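Local coordinates for putative serine phosphatase (Pseudomonas aeruginosa, PDB 6K4E), which probably removes phosphate from phosphoserine or phosphothreonine of a partner protein, as a magnesium-dependent PP2C-type phosphatase of the SiaABC pathway that controls biofilm formation, at residues D238-D242 with F252-F257; I108-D112 with L235-G239; G79-F83 with L269-A273; Y195-E200 with L261-R266. All coordinates share one frame; numbering follows the deposited sequence.

Contact 1: residues D238-D242 with F252-F257; sequences DGFLD and FGSRRF. With MG (magnesium ion), chain H; MG (magnesium ion), chain F.
Leu241 and Phe257 make the heart of an apolar contact between the short helix 238-242 and the start of helix 254-264. The CD1 methyl of Leu241 sits over the centre of the Phe257 ring, 3.8 Å from its centroid and only 4° off the normal, a CH-pi contact. The other methyl, CD2, reaches the backbone of the second helix at Ser254 CA. A branched leucine suits the place because its two methyls cover ring and backbone at once.

Aromatic packing adds a second layer. Phe240 and Phe252 lie side by side and meet edge to face: CE1 of Phe240 approaches one face of the Phe252 ring, with centroids 5.3 Å apart and planes at 83°. The opposite face of Phe252 carries Arg256 CB. With CG of Phe240 anti to the backbone N (chi1 -167°), the ring reaches Phe252 with its edge, and its CD1 comes within 3.9 Å of Phe257 CD1.

One hydrogen bond crosses the contact. Gly253 N donates to Leu241 O over 2.8 Å. Gly253 is the N-cap residue of helix 254-264 and has positive phi, a conformation easy for a residue without CB. Arg256 NH1 in turn donates to Phe252 O at 3.0 Å.

At the far end of helix 238-242, Asp238 divides its carboxylate between two magnesium ions, OD1 on one and OD2 on the other. An aromatic cluster thus packs behind a metal-binding aspartate in the multi-magnesium site of a PP2C-type phosphatase.

Contact 2: residues I108-D112 with L235-G239; sequences IGVVD and LSTDG. With MG (magnesium ion), chain F; MG (magnesium ion), chain G; MG (magnesium ion), chain H.
Asp112 and Asp238 bring their carboxylates together at about a right angle, with planes 79° apart, so that one oxygen of each faces the same magnesium ion. Asp112 OD2 binds it at 2.1 Å and Asp238 OD1 completes the pair. These two oxygens stand 3.0 Å apart, a closeness that the shared cation would make tolerable. With CG anti to the backbone N (chi1 180°), the carboxylate of Asp112 reaches two ions, OD1 binding a second magnesium at 2.2 Å. Water 3 also bridges these two ions; Asp291 joins the first, which Asp112 and Asp238 share, while Cys113 O and Gly115 O join the second. Aspartate suits both places: its short side chain offers two oxygens to two cations. Next to the metal site, water 6 accepts from Asp238 N and donates to Asp112 OD2 at 2.9 Å, tying the second segment's backbone to the first segment's carboxylate.

This is the PP2C beta-sandwich, in which strands 105-113 and 231-236 belong to different sheets, face each other through side chains and carry metal ligands at or just beyond their C-terminal ends. The two segments run nearly parallel, 6° apart in direction.

Behind the carboxylates the contact is apolar. Thr237 turns its methyl CG2 to Asp112 CB, 3.8 Å away, while its OG1 is hydrogen-bonded to Asp95. Val110 and Leu235 slant across one another, both valine methyls lying 4.0 Å from Leu235 CB. Leu235 CD1 reaches Gly109 CA at 3.8 Å, and lies as close to Ile108 O.

Contact 3: residues G79-F83 with L269-A273; sequences GEHHF and LPEQA
The CA atoms of Phe83 and Leu269 stand 5.9 Å apart, the nearest approach of the two backbones, where the start of strand 82-87 meets the first turn of helix 269-284. No direct hydrogen bond crosses between the segments, but water 9 donates to Glu80 O at 2.7 Å and accepts from Leu269 N at 2.9 Å, serving an N-H of the helix's first turn.

Phe83 is the main side chain. Ala273 lies over one face of its ring, CB 4.0 Å from the centroid in a CH-pi contact, and an alanine is small enough for the helix backbone to come close as well. Leu269 CB meets the ring in plane, 3.7 Å from CD2. With CG of Phe83 placed between the backbone N and carbonyl carbon (chi1 79°), the ring is held up against the helix. Leu269 also sends CD2 to His82 CA, 3.6 Å away. At the surface, the CG of Pro270 touches the carboxylate carbon CD of Glu80 at 3.7 Å.

Gln272 lays its CB against Phe83 CE2, while its amide finds partners in Tyr234 and Gln267 O. The chemistry therefore implies a helix packed, mainly by apolar contacts, on the outermost strand within this chain of one sheet of the PP2C-type sandwich, with a single water making the polar link across.

Contact 4: residues Y195-E200 with L261-R266; sequences YASDGE and LRDHAR
Tyr195 and Leu261 begin a contact in which helix 254-264 packs on strand 194-197 of one sheet of the PP2C-type beta-sandwich, and the turn that follows the strand meets residues 262-266. Leu261 CD1 presses on Tyr195 CB at 3.4 Å, the two side chains crossing at about a right angle; the Tyr195 ring itself meets Phe257 edge to face.

Most polar groups of the turn are satisfied locally. Ser197 OG accepts from Gly199 N at 3.2 Å, an ST turn, and is also hydrogen-bonded to Glu201 O. With OG anti to the backbone N, it lies beside the carbonyl carbon, within reach of the N-H two residues on. Asp198 OD1 accepts from Glu200 N, an Asx turn, the donor lying 50° above the carboxylate plane; Glu201 N is a second partner. Serine and aspartate fit here because each carries an acceptor on a short arm. Ala265 CB fills in beneath, 3.5 Å from Gly199 N.

Arg262 spends its charge on Asp263 and Asp259, leaving its aliphatic part to meet the turn: CD lies 3.4 Å from Glu200 O. Gly199, with positive phi, brings its CA 3.3 Å from Arg262 O in a CA-H...O contact.

Arg266 adds two bonds to the turn. Its NE makes a weak hydrogen bond to Asp198 O, bent to 116°. The salt bridge is better formed: Arg266 NH2 reaches Glu200 OE1 at 2.9 Å, the oxygen near the guanidinium plane but the nitrogen 51° above the carboxylate plane.

Overall arrangement
Contact 2 lies about 2 Å from the chain's centre, between the two sheets, and the other three involve helices 254-264 and 269-284, which pack on the sheet holding strands 82-87, 194-197 and 231-236. Contacts 1 and 2 share Asp238 and Gly239, their centres about 12 Å apart, so helix 238-242 leads from the magnesium site to the aromatic cluster. Contacts 1 and 4 use helix 254-264 and touch where Phe257 meets Tyr195. Contacts 3 and 4, about 13 Å apart, meet through Gln272. Along the chain, contact 3 spans the others, contacts 2 and 4 interleave, and contact 1 falls within contact 4. Distant segments thus build one domain with the magnesium site at one end of its sandwich.

Contact 1: residues D238-D242 with F252-F257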
loop_
_atom_site.group_PDB
_atom_site.type_symbol
_atom_site.label_atom_id
_atom_site.label_comp_id
_atom_site.label_asym_id
_atom_site.label_seq_id
_atom_site.Cartn_x
_atom_site.Cartn_y
_atom_site.Cartn_z
ATOM N N ASP B 238 2.270 5.471 -19.965
ATOM C CA ASP B 238 2.312 6.671 -20.790
ATOM C C ASP B 238 3.565 7.573 -20.599
ATOM O O ASP B 238 3.816 8.420 -21.435
ATOM C CB ASP B 238 1.013 7.492 -20.588
ATOM C CG ASP B 238 0.781 7.974 -19.178
ATOM O OD1 ASP B 238 1.707 7.823 -18.331
ATOM O OD2 ASP B 238 -0.322 8.507 -18.907
ATOM N N GLY B 239 4.257 7.451 -19.471
ATOM C CA GLY B 239 5.372 8.325 -19.116
ATOM C C GLY B 239 6.447 8.562 -20.159
ATOM O O GLY B 239 6.847 9.699 -20.385
ATOM N N PHE B 240 6.964 7.488 -20.768
ATOM C CA PHE B 240 8.001 7.544 -21.805
ATOM C C PHE B 240 7.433 8.251 -23.058
ATOM O O PHE B 240 8.127 9.072 -23.672
ATOM C CB PHE B 240 8.472 6.099 -22.171
ATOM C CG PHE B 240 9.740 6.025 -23.003
ATOM C CD1 PHE B 240 9.715 6.275 -24.372
ATOM C CD2 PHE B 240 10.962 5.686 -22.416
ATOM C CE1 PHE B 240 10.890 6.203 -25.129
ATOM C CE2 PHE B 240 12.130 5.614 -23.182
ATOM C CZ PHE B 240 12.088 5.869 -24.528
ATOM N N LEU B 241 6.174 7.920 -23.435
ATOM C CA LEU B 241 5.540 8.473 -24.656
ATOM C C LEU B 241 5.113 9.903 -24.431
ATOM O O LEU B 241 4.948 10.643 -25.390
ATOM C CB LEU B 241 4.324 7.607 -25.121
ATOM C CG LEU B 241 4.657 6.246 -25.781
ATOM C CD1 LEU B 241 4.918 5.140 -24.729
ATOM C CD2 LEU B 241 3.521 5.786 -26.638
ATOM N N ASP B 242 4.955 10.302 -23.182
ATOM C CA ASP B 242 4.563 11.669 -22.833
ATOM C C ASP B 242 5.751 12.545 -22.521
ATOM O O ASP B 242 5.575 13.743 -22.342
ATOM C CB ASP B 242 3.554 11.671 -21.658
ATOM C CG ASP B 242 2.181 11.105 -21.993
ATOM O OD1 ASP B 242 1.904 10.872 -23.203
ATOM O OD2 ASP B 242 1.377 10.928 -21.060
ATOM N N PHE B 252 7.342 12.698 -26.665
ATOM C CA PHE B 252 7.960 11.724 -27.567
ATOM C C PHE B 252 6.909 11.194 -28.561
ATOM O O PHE B 252 7.069 11.398 -29.750
ATOM C CB PHE B 252 8.594 10.600 -26.737
ATOM C CG PHE B 252 9.545 9.717 -27.490
ATOM C CD1 PHE B 252 10.842 10.146 -27.777
ATOM C CD2 PHE B 252 9.184 8.421 -27.842
ATOM C CE1 PHE B 252 11.741 9.303 -28.446
ATOM C CE2 PHE B 252 10.094 7.573 -28.499
ATOM C CZ PHE B 252 11.356 8.025 -28.798
ATOM N N GLY B 253 5.805 10.639 -28.044
ATOM C CA GLY B 253 4.663 10.184 -28.828
ATOM C C GLY B 253 4.731 8.762 -29.344
ATOM O O GLY B 253 5.795 8.121 -29.322
ATOM N N SER B 254 3.549 8.274 -29.813
ATOM C CA SER B 254 3.297 6.936 -30.369
ATOM C C SER B 254 4.071 6.650 -31.646
ATOM O O SER B 254 4.533 5.516 -31.803
ATOM C CB SER B 254 1.805 6.717 -30.652
ATOM O OG SER B 254 0.959 6.848 -29.525
ATOM N N ARG B 255 4.177 7.631 -32.579
ATOM C CA ARG B 255 4.890 7.433 -33.846
ATOM C C ARG B 255 6.413 7.287 -33.625
ATOM O O ARG B 255 6.984 6.322 -34.147
ATOM C CB ARG B 255 4.544 8.496 -34.912
ATOM C CG ARG B 255 3.065 8.437 -35.318
ATOM C CD ARG B 255 2.514 9.727 -35.930
ATOM N NE ARG B 255 1.049 9.797 -35.824
ATOM C CZ ARG B 255 0.270 10.553 -36.597
ATOM N NH1 ARG B 255 0.800 11.307 -37.554
ATOM N NH2 ARG B 255 -1.047 10.552 -36.426
ATOM N N ARG B 256 7.059 8.187 -32.817
ATOM C CA ARG B 256 8.502 8.035 -32.529
ATOM C C ARG B 256 8.740 6.731 -31.737
ATOM O O ARG B 256 9.750 6.082 -31.960
ATOM C CB ARG B 256 9.092 9.207 -31.721
ATOM C CG ARG B 256 9.230 10.521 -32.480
ATOM C CD ARG B 256 9.857 11.578 -31.573
ATOM N NE ARG B 256 9.955 12.875 -32.230
ATOM C CZ ARG B 256 9.100 13.889 -32.074
ATOM N NH1 ARG B 256 8.099 13.799 -31.201
ATOM N NH2 ARG B 256 9.266 15.016 -32.760
ATOM N N PHE B 257 7.769 6.324 -30.896
ATOM C CA PHE B 257 7.863 5.113 -30.076
ATOM C C PHE B 257 7.828 3.841 -30.923
ATOM O O PHE B 257 8.720 3.000 -30.760
ATOM C CB PHE B 257 6.806 5.112 -28.970
ATOM C CG PHE B 257 6.926 4.016 -27.948
ATOM C CD1 PHE B 257 7.926 4.057 -26.974
ATOM C CD2 PHE B 257 6.032 2.954 -27.938
ATOM C CE1 PHE B 257 8.047 3.038 -26.032
ATOM C CE2 PHE B 257 6.152 1.931 -26.992
ATOM C CZ PHE B 257 7.137 1.996 -26.025
HETATM MG MG MG H . -2.369 8.396 -19.831
HETATM MG MG MG F . 1.760 8.104 -16.007
HETATM O O HOH W 1 -0.063 9.070 -16.079
HETATM O O HOH W 2 3.576 6.733 -15.922
HETATM O O HOH W 3 1.651 8.771 -14.010
HETATM O O HOH W 4 -2.370 10.502 -18.931
HETATM O O HOH W 5 -3.342 8.310 -17.702
#

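Contact 2: residues I108-D112 with L235-G239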
loop_
_atom_site.group_PDB
_atom_site.type_symbol
_atom_site.label_atom_id
_atom_site.label_comp_id
_atom_site.label_asym_id
_atom_site.label_seq_id
_atom_site.Cartn_x
_atom_site.Cartn_y
_atom_site.Cartn_z
ATOM N N ILE B 108 2.923 -11.323 -17.054
ATOM C CA ILE B 108 3.772 -10.132 -17.014
ATOM C C ILE B 108 2.906 -8.881 -17.244
ATOM O O ILE B 108 2.000 -8.899 -18.071
ATOM C CB ILE B 108 4.936 -10.322 -17.990
ATOM C CG1 ILE B 108 6.051 -9.288 -17.769
ATOM C CG2 ILE B 108 4.464 -10.381 -19.459
ATOM C CD1 ILE B 108 7.501 -9.651 -18.489
ATOM N N GLY B 109 3.171 -7.817 -16.516
ATOM C CA GLY B 109 2.375 -6.605 -16.675
ATOM C C GLY B 109 2.961 -5.332 -16.109
ATOM O O GLY B 109 3.973 -5.367 -15.419
ATOM N N VAL B 110 2.349 -4.192 -16.442
ATOM C CA VAL B 110 2.740 -2.853 -15.979
ATOM C C VAL B 110 1.491 -2.175 -15.465
ATOM O O VAL B 110 0.386 -2.462 -15.941
ATOM C CB VAL B 110 3.443 -1.962 -17.045
ATOM C CG1 VAL B 110 4.810 -2.512 -17.439
ATOM C CG2 VAL B 110 2.544 -1.703 -18.267
ATOM N N VAL B 111 1.651 -1.278 -14.493
ATOM C CA VAL B 111 0.512 -0.585 -13.879
ATOM C C VAL B 111 0.920 0.860 -13.669
ATOM O O VAL B 111 2.036 1.111 -13.238
ATOM C CB VAL B 111 0.045 -1.236 -12.520
ATOM C CG1 VAL B 111 -1.169 -0.517 -11.961
ATOM C CG2 VAL B 111 -0.256 -2.729 -12.653
ATOM N N ASP B 112 0.015 1.803 -13.954
ATOM C CA ASP B 112 0.244 3.229 -13.706
ATOM C C ASP B 112 -0.930 3.633 -12.849
ATOM O O ASP B 112 -2.058 3.684 -13.356
ATOM C CB ASP B 112 0.273 4.036 -15.036
ATOM C CG ASP B 112 0.501 5.543 -14.886
ATOM O OD1 ASP B 112 0.515 6.029 -13.733
ATOM O OD2 ASP B 112 0.739 6.228 -15.927
ATOM N N LEU B 235 5.601 -3.458 -23.010
ATOM C CA LEU B 235 4.541 -2.956 -22.159
ATOM C C LEU B 235 5.078 -1.687 -21.561
ATOM O O LEU B 235 5.962 -1.749 -20.726
ATOM C CB LEU B 235 4.208 -3.987 -21.058
ATOM C CG LEU B 235 3.289 -5.130 -21.482
ATOM C CD1 LEU B 235 3.217 -6.207 -20.396
ATOM C CD2 LEU B 235 1.869 -4.629 -21.809
ATOM N N SER B 236 4.552 -0.540 -21.974
ATOM C CA SER B 236 5.014 0.727 -21.441
ATOM C C SER B 236 3.852 1.528 -20.882
ATOM O O SER B 236 2.778 1.525 -21.462
ATOM C CB SER B 236 5.706 1.538 -22.538
ATOM O OG SER B 236 5.946 2.874 -22.125
ATOM N N THR B 237 4.091 2.289 -19.806
ATOM C CA THR B 237 3.089 3.236 -19.283
ATOM C C THR B 237 3.178 4.482 -20.161
ATOM O O THR B 237 4.069 4.566 -21.016
ATOM C CB THR B 237 3.337 3.555 -17.798
ATOM O OG1 THR B 237 4.667 4.072 -17.645
ATOM C CG2 THR B 237 3.162 2.310 -16.883
ATOM N N ASP B 238 2.270 5.471 -19.965
ATOM C CA ASP B 238 2.312 6.671 -20.790
ATOM C C ASP B 238 3.565 7.573 -20.599
ATOM O O ASP B 238 3.816 8.420 -21.435
ATOM C CB ASP B 238 1.013 7.492 -20.588
ATOM C CG ASP B 238 0.781 7.974 -19.178
ATOM O OD1 ASP B 238 1.707 7.823 -18.331
ATOM O OD2 ASP B 238 -0.322 8.507 -18.907
ATOM N N GLY B 239 4.257 7.451 -19.471
ATOM C CA GLY B 239 5.372 8.325 -19.116
ATOM C C GLY B 239 6.447 8.562 -20.159
ATOM O O GLY B 239 6.847 9.699 -20.385
HETATM MG MG MG F . 1.760 8.104 -16.007
HETATM MG MG MG G . 0.558 7.744 -12.290
HETATM MG MG MG H . -2.369 8.396 -19.831
HETATM O O HOH W 6 0.160 4.675 -18.257
HETATM O O HOH W 1 -0.063 9.070 -16.079
HETATM O O HOH W 2 3.576 6.733 -15.922
HETATM O O HOH W 3 1.651 8.771 -14.010
HETATM O O HOH W 7 2.613 7.036 -12.194
HETATM O O HOH W 8 -1.099 8.138 -13.438
#

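Contact 3: residues G79-F83 with L269-A273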
loop_
_atom_site.group_PDB
_atom_site.type_symbol
_atom_site.label_atom_id
_atom_site.label_comp_id
_atom_site.label_asym_id
_atom_site.label_seq_id
_atom_site.Cartn_x
_atom_site.Cartn_y
_atom_site.Cartn_z
ATOM N N GLY B 79 15.977 -14.016 -17.941
ATOM C CA GLY B 79 17.344 -13.642 -18.261
ATOM C C GLY B 79 17.360 -12.505 -19.247
ATOM O O GLY B 79 16.685 -11.489 -19.037
ATOM N N GLU B 80 18.060 -12.706 -20.356
ATOM C CA GLU B 80 18.153 -11.708 -21.416
ATOM C C GLU B 80 16.954 -11.722 -22.368
ATOM O O GLU B 80 16.951 -10.974 -23.336
ATOM C CB GLU B 80 19.489 -11.816 -22.177
ATOM C CG GLU B 80 20.680 -11.426 -21.314
ATOM C CD GLU B 80 21.999 -11.168 -22.016
ATOM O OE1 GLU B 80 22.075 -11.354 -23.250
ATOM O OE2 GLU B 80 22.960 -10.758 -21.327
ATOM N N HIS B 81 15.907 -12.488 -22.053
ATOM C CA HIS B 81 14.697 -12.469 -22.858
ATOM C C HIS B 81 13.669 -11.536 -22.225
ATOM O O HIS B 81 12.458 -11.702 -22.397
ATOM C CB HIS B 81 14.189 -13.879 -23.138
ATOM C CG HIS B 81 14.872 -14.497 -24.312
ATOM N ND1 HIS B 81 14.200 -14.715 -25.506
ATOM C CD2 HIS B 81 16.166 -14.866 -24.462
ATOM C CE1 HIS B 81 15.096 -15.237 -26.330
ATOM N NE2 HIS B 81 16.295 -15.346 -25.749
ATOM N N HIS B 82 14.194 -10.544 -21.453
ATOM C CA HIS B 82 13.440 -9.451 -20.862
ATOM C C HIS B 82 14.358 -8.263 -20.635
ATOM O O HIS B 82 15.575 -8.435 -20.557
ATOM C CB HIS B 82 12.757 -9.871 -19.524
ATOM C CG HIS B 82 13.455 -9.391 -18.292
ATOM N ND1 HIS B 82 14.634 -9.990 -17.847
ATOM C CD2 HIS B 82 13.139 -8.365 -17.460
ATOM C CE1 HIS B 82 15.010 -9.290 -16.786
ATOM N NE2 HIS B 82 14.147 -8.301 -16.513
ATOM N N PHE B 83 13.757 -7.069 -20.436
ATOM C CA PHE B 83 14.453 -5.876 -19.975
ATOM C C PHE B 83 13.469 -5.018 -19.214
ATOM O O PHE B 83 12.268 -5.098 -19.468
ATOM C CB PHE B 83 15.215 -5.111 -21.065
ATOM C CG PHE B 83 14.428 -4.201 -21.987
ATOM C CD1 PHE B 83 13.848 -3.021 -21.503
ATOM C CD2 PHE B 83 14.385 -4.446 -23.357
ATOM C CE1 PHE B 83 13.169 -2.164 -22.356
ATOM C CE2 PHE B 83 13.724 -3.570 -24.214
ATOM C CZ PHE B 83 13.118 -2.439 -23.710
ATOM N N LEU B 269 17.952 -7.720 -25.965
ATOM C CA LEU B 269 17.162 -6.858 -25.075
ATOM C C LEU B 269 18.025 -5.995 -24.127
ATOM O O LEU B 269 17.671 -4.822 -23.951
ATOM C CB LEU B 269 16.072 -7.640 -24.329
ATOM C CG LEU B 269 14.751 -7.775 -25.113
ATOM C CD1 LEU B 269 14.864 -8.786 -26.243
ATOM C CD2 LEU B 269 13.614 -8.163 -24.222
ATOM N N PRO B 270 19.202 -6.449 -23.617
ATOM C CA PRO B 270 20.040 -5.539 -22.806
ATOM C C PRO B 270 20.531 -4.351 -23.647
ATOM O O PRO B 270 20.647 -3.255 -23.113
ATOM C CB PRO B 270 21.217 -6.416 -22.382
ATOM C CG PRO B 270 20.705 -7.784 -22.469
ATOM C CD PRO B 270 19.825 -7.782 -23.683
ATOM N N GLU B 271 20.737 -4.559 -24.970
ATOM C CA GLU B 271 21.141 -3.493 -25.879
ATOM C C GLU B 271 19.997 -2.557 -26.199
ATOM O O GLU B 271 20.227 -1.347 -26.315
ATOM C CB GLU B 271 21.793 -4.059 -27.136
ATOM C CG GLU B 271 23.070 -4.838 -26.835
ATOM C CD GLU B 271 23.630 -5.601 -28.027
ATOM O OE1 GLU B 271 23.283 -5.261 -29.180
ATOM O OE2 GLU B 271 24.451 -6.519 -27.810
ATOM N N GLN B 272 18.754 -3.109 -26.343
ATOM C CA GLN B 272 17.545 -2.331 -26.612
ATOM C C GLN B 272 17.280 -1.376 -25.483
ATOM O O GLN B 272 17.089 -0.199 -25.728
ATOM C CB GLN B 272 16.335 -3.233 -26.817
ATOM C CG GLN B 272 16.404 -4.117 -28.053
ATOM C CD GLN B 272 15.028 -4.701 -28.296
ATOM O OE1 GLN B 272 14.018 -4.021 -28.127
ATOM N NE2 GLN B 272 14.955 -5.959 -28.695
ATOM N N ALA B 273 17.313 -1.876 -24.230
ATOM C CA ALA B 273 17.134 -1.106 -22.997
ATOM C C ALA B 273 18.048 0.089 -22.989
ATOM O O ALA B 273 17.553 1.196 -22.848
ATOM C CB ALA B 273 17.422 -1.978 -21.790
HETATM O O HOH W 9 18.427 -10.593 -25.549
#

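Contact 4: residues Y195-E200 with L261-R266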
loop_
_atom_site.group_PDB
_atom_site.type_symbol
_atom_site.label_atom_id
_atom_site.label_comp_id
_atom_site.label_asym_id
_atom_site.label_seq_id
_atom_site.Cartn_x
_atom_site.Cartn_y
_atom_site.Cartn_z
ATOM N N TYR B 195 2.696 -3.547 -27.401
ATOM C CA TYR B 195 3.360 -3.329 -28.655
ATOM C C TYR B 195 4.150 -4.624 -28.939
ATOM O O TYR B 195 4.645 -5.250 -28.007
ATOM C CB TYR B 195 4.316 -2.153 -28.520
ATOM C CG TYR B 195 3.676 -0.801 -28.725
ATOM C CD1 TYR B 195 3.541 -0.260 -30.001
ATOM C CD2 TYR B 195 3.257 -0.030 -27.639
ATOM C CE1 TYR B 195 2.963 0.990 -30.200
ATOM C CE2 TYR B 195 2.675 1.226 -27.827
ATOM C CZ TYR B 195 2.531 1.731 -29.114
ATOM O OH TYR B 195 2.022 2.987 -29.336
ATOM N N ALA B 196 4.198 -5.059 -30.199
ATOM C CA ALA B 196 4.930 -6.263 -30.631
ATOM C C ALA B 196 5.635 -5.925 -31.906
ATOM O O ALA B 196 5.052 -5.254 -32.757
ATOM C CB ALA B 196 3.975 -7.417 -30.884
ATOM N N SER B 197 6.880 -6.380 -32.051
ATOM C CA SER B 197 7.654 -6.117 -33.245
ATOM C C SER B 197 8.660 -7.233 -33.561
ATOM O O SER B 197 9.250 -7.820 -32.657
ATOM C CB SER B 197 8.353 -4.766 -33.151
ATOM O OG SER B 197 8.926 -4.489 -34.412
ATOM N N ASP B 198 8.842 -7.516 -34.853
ATOM C CA ASP B 198 9.825 -8.497 -35.309
ATOM C C ASP B 198 11.012 -7.789 -35.996
ATOM O O ASP B 198 11.882 -8.455 -36.562
ATOM C CB ASP B 198 9.166 -9.547 -36.225
ATOM C CG ASP B 198 8.610 -9.009 -37.545
ATOM O OD1 ASP B 198 8.444 -7.772 -37.671
ATOM O OD2 ASP B 198 8.304 -9.825 -38.436
ATOM N N GLY B 199 11.020 -6.451 -35.924
ATOM C CA GLY B 199 12.016 -5.585 -36.540
ATOM C C GLY B 199 11.592 -5.094 -37.910
ATOM O O GLY B 199 12.275 -4.251 -38.495
ATOM N N GLU B 200 10.474 -5.620 -38.441
ATOM C CA GLU B 200 9.910 -5.243 -39.733
ATOM C C GLU B 200 8.542 -4.605 -39.493
ATOM O O GLU B 200 8.323 -3.438 -39.817
ATOM C CB GLU B 200 9.780 -6.487 -40.637
ATOM C CG GLU B 200 10.184 -6.267 -42.091
ATOM C CD GLU B 200 11.609 -6.614 -42.517
ATOM O OE1 GLU B 200 12.111 -7.703 -42.151
ATOM O OE2 GLU B 200 12.220 -5.787 -43.233
ATOM N N LEU B 261 10.882 1.085 -31.490
ATOM C CA LEU B 261 10.662 -0.337 -31.250
ATOM C C LEU B 261 11.038 -1.164 -32.460
ATOM O O LEU B 261 11.790 -2.111 -32.298
ATOM C CB LEU B 261 9.195 -0.657 -30.858
ATOM C CG LEU B 261 8.622 -0.002 -29.620
ATOM C CD1 LEU B 261 7.257 -0.593 -29.286
ATOM C CD2 LEU B 261 9.598 -0.060 -28.409
ATOM N N ARG B 262 10.518 -0.825 -33.664
ATOM C CA ARG B 262 10.818 -1.525 -34.916
ATOM C C ARG B 262 12.311 -1.502 -35.188
ATOM O O ARG B 262 12.892 -2.528 -35.542
ATOM C CB ARG B 262 10.091 -0.858 -36.093
ATOM C CG ARG B 262 10.325 -1.571 -37.449
ATOM C CD ARG B 262 9.910 -0.724 -38.646
ATOM N NE ARG B 262 10.707 0.504 -38.741
ATOM C CZ ARG B 262 10.244 1.736 -38.532
ATOM N NH1 ARG B 262 8.950 1.938 -38.274
ATOM N NH2 ARG B 262 11.061 2.781 -38.619
ATOM N N ASP B 263 12.930 -0.340 -35.002
ATOM C CA ASP B 263 14.372 -0.189 -35.209
ATOM C C ASP B 263 15.227 -1.093 -34.333
ATOM O O ASP B 263 16.285 -1.520 -34.770
ATOM C CB ASP B 263 14.789 1.275 -35.020
ATOM C CG ASP B 263 15.033 1.964 -36.331
ATOM O OD1 ASP B 263 14.037 2.349 -36.998
ATOM O OD2 ASP B 263 16.215 2.070 -36.728
ATOM N N HIS B 264 14.785 -1.379 -33.092
ATOM C CA HIS B 264 15.607 -2.154 -32.145
ATOM C C HIS B 264 15.126 -3.578 -31.866
ATOM O O HIS B 264 15.920 -4.363 -31.359
ATOM C CB HIS B 264 15.759 -1.359 -30.832
ATOM C CG HIS B 264 16.506 -0.061 -31.019
ATOM N ND1 HIS B 264 15.841 1.132 -31.329
ATOM C CD2 HIS B 264 17.844 0.175 -31.032
ATOM C CE1 HIS B 264 16.788 2.054 -31.451
ATOM N NE2 HIS B 264 18.010 1.531 -31.287
ATOM N N ALA B 265 13.867 -3.927 -32.238
ATOM C CA ALA B 265 13.162 -5.190 -31.935
ATOM C C ALA B 265 13.965 -6.482 -32.098
ATOM O O ALA B 265 13.810 -7.398 -31.288
ATOM C CB ALA B 265 11.874 -5.300 -32.729
ATOM N N ARG B 266 14.766 -6.579 -33.137
ATOM C CA ARG B 266 15.565 -7.779 -33.397
ATOM C C ARG B 266 16.862 -7.824 -32.571
ATOM O O ARG B 266 17.488 -8.865 -32.514
ATOM C CB ARG B 266 15.834 -7.935 -34.910
ATOM C CG ARG B 266 15.429 -9.313 -35.443
ATOM C CD ARG B 266 15.517 -9.469 -36.964
ATOM N NE ARG B 266 14.435 -8.764 -37.664
ATOM C CZ ARG B 266 14.031 -9.021 -38.908
ATOM N NH1 ARG B 266 14.598 -9.997 -39.611
ATOM N NH2 ARG B 266 13.046 -8.318 -39.453
#